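Local coordinates for protein polyhedrin (Simulium ubiquitum cypovirus, PDB 5A9A) that forms the crystalline matrix of viral polyhedra, the insect virus occlusion bodies that probably shelter virus particles outside the host, and binds UTP, at residues Y102-W116 with L156-S170. Numbering follows the deposited sequence.
Sequences YPVAIMISANGNICW and LGRFLYIPLRCQNES
Ile106, Ile108 and Ala110 pair with Ile162, Leu160 and Arg158 as the hydrogen-bonded pairs of two antiparallel strands, 105-111 and 157-163, whose axes come within 4.6 Å. One further backbone hydrogen bond extends the pairing at each end, Leu164 N to Val104 O and Gly112 N to Leu156 O. Near the end of the pairing at Ala110, the guanidinium of Arg158 lies flat on the indole of Trp116, which follows strand 105-111. Its CZ sits 3.6 Å from the centroid of the five-membered ring of Trp116, a cation-pi stack with planes only 5° apart. The Arg158 chain, extended from CG to NE, runs across the indole, with CG over the six-membered ring. Arg158 NH1 is held by Gly147 O. At the other end, Gln167 covers one face of the Tyr102 ring, with its CA 3.6 Å from the ring centroid. Tyr102 CG is anti to the backbone N (chi1 -174°), and the phenol reaches past Gln167 to give a short bond from OH to Glu169 O, 2.5 Å. Gln167 OE1 accepts from Leu99 N, a residue of the UTP pocket. Water 1 bridges Gln167 NE2 and Pro103 O. Leu164 CD1 wedges against Pro103 CG and Ile106 CG1, both at 3.7 Å. On the face carrying Ser109, Met107 SD meets the edge of the Phe159 ring, a Met-aromatic contact. Asn111 ND2 donates to Ser109 OG, 2.9 Å away, which also bonds Cys224 O. Strand 105-111 is central, with 34-41 on its other side. The Ile106, Ile108 and Ile162 face packs on strands 120-124 and 170-176, joining two antiparallel sheets.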
# COMPACT_ATOMS: atom_id res chain seq x y z
N TYR A 102 2.73 -17.31 -16.81
CA TYR A 102 3.34 -16.00 -16.97
C TYR A 102 2.81 -15.37 -18.26
O TYR A 102 2.77 -16.02 -19.30
CB TYR A 102 4.86 -16.07 -16.98
CG TYR A 102 5.52 -14.71 -16.99
CD1 TYR A 102 5.65 -13.99 -18.17
CD2 TYR A 102 5.98 -14.13 -15.82
CE1 TYR A 102 6.23 -12.74 -18.18
CE2 TYR A 102 6.57 -12.88 -15.82
CZ TYR A 102 6.69 -12.19 -17.01
OH TYR A 102 7.27 -10.95 -17.03
N PRO A 103 2.40 -14.09 -18.19
CA PRO A 103 1.71 -13.47 -19.33
C PRO A 103 2.59 -13.28 -20.56
O PRO A 103 3.82 -13.31 -20.45
CB PRO A 103 1.27 -12.11 -18.76
CG PRO A 103 2.26 -11.82 -17.70
CD PRO A 103 2.60 -13.15 -17.08
N VAL A 104 1.96 -13.08 -21.71
CA VAL A 104 2.68 -12.88 -22.96
C VAL A 104 2.65 -11.43 -23.41
O VAL A 104 3.37 -11.04 -24.33
CB VAL A 104 2.10 -13.76 -24.10
CG1 VAL A 104 2.42 -15.22 -23.87
CG2 VAL A 104 0.59 -13.54 -24.22
N ALA A 105 1.81 -10.62 -22.76
CA ALA A 105 1.68 -9.22 -23.13
C ALA A 105 0.89 -8.44 -22.10
O ALA A 105 0.16 -9.02 -21.29
CB ALA A 105 1.02 -9.10 -24.50
N ILE A 106 1.03 -7.12 -22.13
CA ILE A 106 0.27 -6.23 -21.26
C ILE A 106 -0.45 -5.18 -22.10
O ILE A 106 0.11 -4.66 -23.06
CB ILE A 106 1.17 -5.47 -20.26
CG1 ILE A 106 2.26 -6.39 -19.70
CG2 ILE A 106 0.32 -4.88 -19.14
CD1 ILE A 106 3.31 -5.64 -18.90
N MET A 107 -1.69 -4.88 -21.73
CA MET A 107 -2.39 -3.75 -22.33
C MET A 107 -2.80 -2.80 -21.22
O MET A 107 -3.32 -3.22 -20.18
CB MET A 107 -3.63 -4.22 -23.10
CG MET A 107 -3.32 -5.17 -24.24
SD MET A 107 -4.79 -5.59 -25.20
CE MET A 107 -5.75 -6.47 -23.98
N ILE A 108 -2.56 -1.51 -21.43
CA ILE A 108 -2.90 -0.51 -20.43
C ILE A 108 -3.82 0.55 -21.00
O ILE A 108 -3.46 1.28 -21.93
CB ILE A 108 -1.65 0.16 -19.84
CG1 ILE A 108 -0.70 -0.89 -19.26
CG2 ILE A 108 -2.05 1.16 -18.76
CD1 ILE A 108 0.55 -0.32 -18.63
N SER A 109 -5.02 0.63 -20.43
CA SER A 109 -5.98 1.66 -20.79
C SER A 109 -5.99 2.73 -19.71
O SER A 109 -6.46 2.50 -18.60
CB SER A 109 -7.38 1.04 -20.93
OG SER A 109 -8.36 2.04 -21.12
N ALA A 110 -5.45 3.90 -20.04
CA ALA A 110 -5.38 5.01 -19.08
C ALA A 110 -6.40 6.08 -19.46
O ALA A 110 -6.41 6.56 -20.58
CB ALA A 110 -3.98 5.59 -19.05
N ASN A 111 -7.24 6.45 -18.50
CA ASN A 111 -8.36 7.34 -18.79
C ASN A 111 -8.53 8.44 -17.76
O ASN A 111 -8.42 8.21 -16.55
CB ASN A 111 -9.66 6.53 -18.87
CG ASN A 111 -9.54 5.34 -19.80
OD1 ASN A 111 -9.91 5.41 -20.97
ND2 ASN A 111 -9.01 4.24 -19.28
N GLY A 112 -8.81 9.65 -18.24
CA GLY A 112 -9.08 10.78 -17.38
C GLY A 112 -8.19 11.97 -17.68
O GLY A 112 -7.45 12.00 -18.66
N ASN A 113 -8.28 12.97 -16.80
CA ASN A 113 -7.51 14.20 -16.92
C ASN A 113 -6.07 13.96 -16.48
O ASN A 113 -5.67 14.36 -15.38
CB ASN A 113 -8.17 15.28 -16.06
CG ASN A 113 -7.50 16.62 -16.21
OD1 ASN A 113 -6.93 16.94 -17.25
ND2 ASN A 113 -7.59 17.44 -15.16
N ILE A 114 -5.30 13.31 -17.35
CA ILE A 114 -3.96 12.85 -17.01
C ILE A 114 -2.87 13.70 -17.67
O ILE A 114 -2.97 14.04 -18.85
CB ILE A 114 -3.78 11.37 -17.43
CG1 ILE A 114 -4.70 10.48 -16.59
CG2 ILE A 114 -2.33 10.94 -17.29
CD1 ILE A 114 -4.86 9.08 -17.12
N CYS A 115 -1.84 14.04 -16.89
CA CYS A 115 -0.70 14.77 -17.42
C CYS A 115 0.19 13.80 -18.20
O CYS A 115 1.12 13.21 -17.64
CB CYS A 115 0.10 15.41 -16.29
SG CYS A 115 1.48 16.44 -16.85
N TRP A 116 -0.10 13.65 -19.49
CA TRP A 116 0.55 12.64 -20.31
C TRP A 116 2.06 12.83 -20.36
O TRP A 116 2.81 11.86 -20.47
CB TRP A 116 -0.06 12.66 -21.71
CG TRP A 116 -1.52 12.34 -21.68
CD1 TRP A 116 -2.56 13.19 -21.93
CD2 TRP A 116 -2.11 11.07 -21.35
NE1 TRP A 116 -3.75 12.53 -21.78
CE2 TRP A 116 -3.50 11.23 -21.42
CE3 TRP A 116 -1.58 9.82 -21.00
CZ2 TRP A 116 -4.39 10.17 -21.17
CZ3 TRP A 116 -2.45 8.78 -20.74
CH2 TRP A 116 -3.84 8.96 -20.83
N LEU A 156 -9.68 11.92 -23.69
CA LEU A 156 -9.84 11.33 -22.36
C LEU A 156 -9.00 10.08 -22.12
O LEU A 156 -8.71 9.74 -20.97
CB LEU A 156 -11.31 10.97 -22.11
CG LEU A 156 -12.18 11.95 -21.34
CD1 LEU A 156 -13.47 11.26 -20.93
CD2 LEU A 156 -11.46 12.49 -20.11
N GLY A 157 -8.61 9.39 -23.18
CA GLY A 157 -8.00 8.08 -23.01
C GLY A 157 -6.92 7.71 -24.01
O GLY A 157 -7.02 8.04 -25.20
N ARG A 158 -5.91 7.01 -23.52
CA ARG A 158 -4.85 6.47 -24.37
C ARG A 158 -4.61 5.01 -24.00
O ARG A 158 -4.92 4.59 -22.89
CB ARG A 158 -3.57 7.29 -24.24
CG ARG A 158 -3.78 8.77 -24.50
CD ARG A 158 -2.47 9.51 -24.73
NE ARG A 158 -2.69 10.93 -24.98
CZ ARG A 158 -1.73 11.83 -25.14
NH1 ARG A 158 -0.45 11.46 -25.07
NH2 ARG A 158 -2.04 13.10 -25.36
N PHE A 159 -4.03 4.26 -24.94
CA PHE A 159 -3.96 2.80 -24.83
C PHE A 159 -2.57 2.32 -25.24
O PHE A 159 -2.05 2.72 -26.28
CB PHE A 159 -5.03 2.20 -25.74
CG PHE A 159 -5.26 0.73 -25.53
CD1 PHE A 159 -6.05 0.27 -24.49
CD2 PHE A 159 -4.72 -0.20 -26.40
CE1 PHE A 159 -6.28 -1.08 -24.31
CE2 PHE A 159 -4.94 -1.55 -26.23
CZ PHE A 159 -5.72 -1.99 -25.18
N LEU A 160 -1.96 1.48 -24.41
CA LEU A 160 -0.60 1.01 -24.66
C LEU A 160 -0.52 -0.52 -24.71
O LEU A 160 -1.09 -1.20 -23.85
CB LEU A 160 0.35 1.53 -23.58
CG LEU A 160 1.82 1.14 -23.72
CD1 LEU A 160 2.46 1.87 -24.89
CD2 LEU A 160 2.57 1.45 -22.43
N TYR A 161 0.18 -1.04 -25.71
CA TYR A 161 0.43 -2.47 -25.81
C TYR A 161 1.90 -2.77 -25.51
O TYR A 161 2.80 -2.12 -26.04
CB TYR A 161 0.08 -2.99 -27.21
CG TYR A 161 0.35 -4.46 -27.40
CD1 TYR A 161 1.59 -4.91 -27.84
CD2 TYR A 161 -0.63 -5.41 -27.13
CE1 TYR A 161 1.84 -6.26 -28.02
CE2 TYR A 161 -0.38 -6.76 -27.30
CZ TYR A 161 0.85 -7.18 -27.74
OH TYR A 161 1.10 -8.52 -27.91
N ILE A 162 2.13 -3.75 -24.64
CA ILE A 162 3.48 -4.15 -24.29
C ILE A 162 3.66 -5.65 -24.48
O ILE A 162 3.07 -6.44 -23.76
CB ILE A 162 3.80 -3.82 -22.81
CG1 ILE A 162 3.59 -2.33 -22.55
CG2 ILE A 162 5.23 -4.23 -22.47
CD1 ILE A 162 3.86 -1.92 -21.11
N PRO A 163 4.49 -6.04 -25.46
CA PRO A 163 4.77 -7.48 -25.59
C PRO A 163 5.74 -7.94 -24.51
O PRO A 163 6.71 -7.24 -24.22
CB PRO A 163 5.41 -7.58 -26.97
CG PRO A 163 6.07 -6.26 -27.17
CD PRO A 163 5.20 -5.25 -26.48
N LEU A 164 5.48 -9.10 -23.93
CA LEU A 164 6.42 -9.71 -23.00
C LEU A 164 7.05 -10.92 -23.69
O LEU A 164 6.41 -11.97 -23.82
CB LEU A 164 5.73 -10.11 -21.70
CG LEU A 164 5.05 -8.97 -20.93
CD1 LEU A 164 4.31 -9.50 -19.70
CD2 LEU A 164 6.05 -7.90 -20.52
N ARG A 165 8.29 -10.77 -24.13
CA ARG A 165 8.98 -11.80 -24.89
C ARG A 165 9.83 -12.67 -23.98
O ARG A 165 10.44 -13.65 -24.41
CB ARG A 165 9.89 -11.17 -25.95
CG ARG A 165 9.16 -10.32 -26.98
CD ARG A 165 9.72 -8.91 -26.98
NE ARG A 165 9.25 -8.12 -28.11
CZ ARG A 165 9.40 -6.80 -28.21
NH1 ARG A 165 9.98 -6.12 -27.23
NH2 ARG A 165 8.95 -6.15 -29.28
N CYS A 166 9.86 -12.30 -22.70
CA CYS A 166 10.63 -13.02 -21.70
C CYS A 166 9.70 -13.28 -20.53
O CYS A 166 8.55 -12.85 -20.56
CB CYS A 166 11.83 -12.17 -21.26
SG CYS A 166 12.87 -11.61 -22.65
N GLN A 167 10.18 -13.97 -19.51
CA GLN A 167 9.36 -14.20 -18.32
C GLN A 167 10.10 -13.78 -17.05
O GLN A 167 9.88 -14.35 -15.98
CB GLN A 167 8.93 -15.66 -18.21
CG GLN A 167 8.10 -16.15 -19.39
CD GLN A 167 7.34 -17.43 -19.08
OE1 GLN A 167 7.76 -18.21 -18.23
NE2 GLN A 167 6.21 -17.63 -19.75
N ASN A 168 10.95 -12.76 -17.16
CA ASN A 168 11.68 -12.24 -16.01
C ASN A 168 11.26 -10.82 -15.65
O ASN A 168 11.80 -10.23 -14.72
CB ASN A 168 13.19 -12.24 -16.30
CG ASN A 168 13.59 -11.18 -17.30
OD1 ASN A 168 12.97 -11.05 -18.37
ND2 ASN A 168 14.61 -10.40 -16.96
N GLU A 169 10.30 -10.28 -16.39
CA GLU A 169 9.96 -8.87 -16.25
C GLU A 169 8.78 -8.60 -15.33
O GLU A 169 7.92 -9.45 -15.12
CB GLU A 169 9.70 -8.27 -17.63
CG GLU A 169 10.93 -8.27 -18.52
CD GLU A 169 10.64 -7.81 -19.93
OE1 GLU A 169 9.71 -8.36 -20.57
OE2 GLU A 169 11.34 -6.90 -20.41
N SER A 170 8.77 -7.38 -14.78
CA SER A 170 7.70 -6.92 -13.91
C SER A 170 7.28 -5.53 -14.38
O SER A 170 7.63 -5.13 -15.49
CB SER A 170 8.17 -6.91 -12.46
OG SER A 170 9.32 -6.10 -12.29
O HOH W 1 5.08 -15.86 -21.45
O HOH W 2 6.13 -14.36 -22.24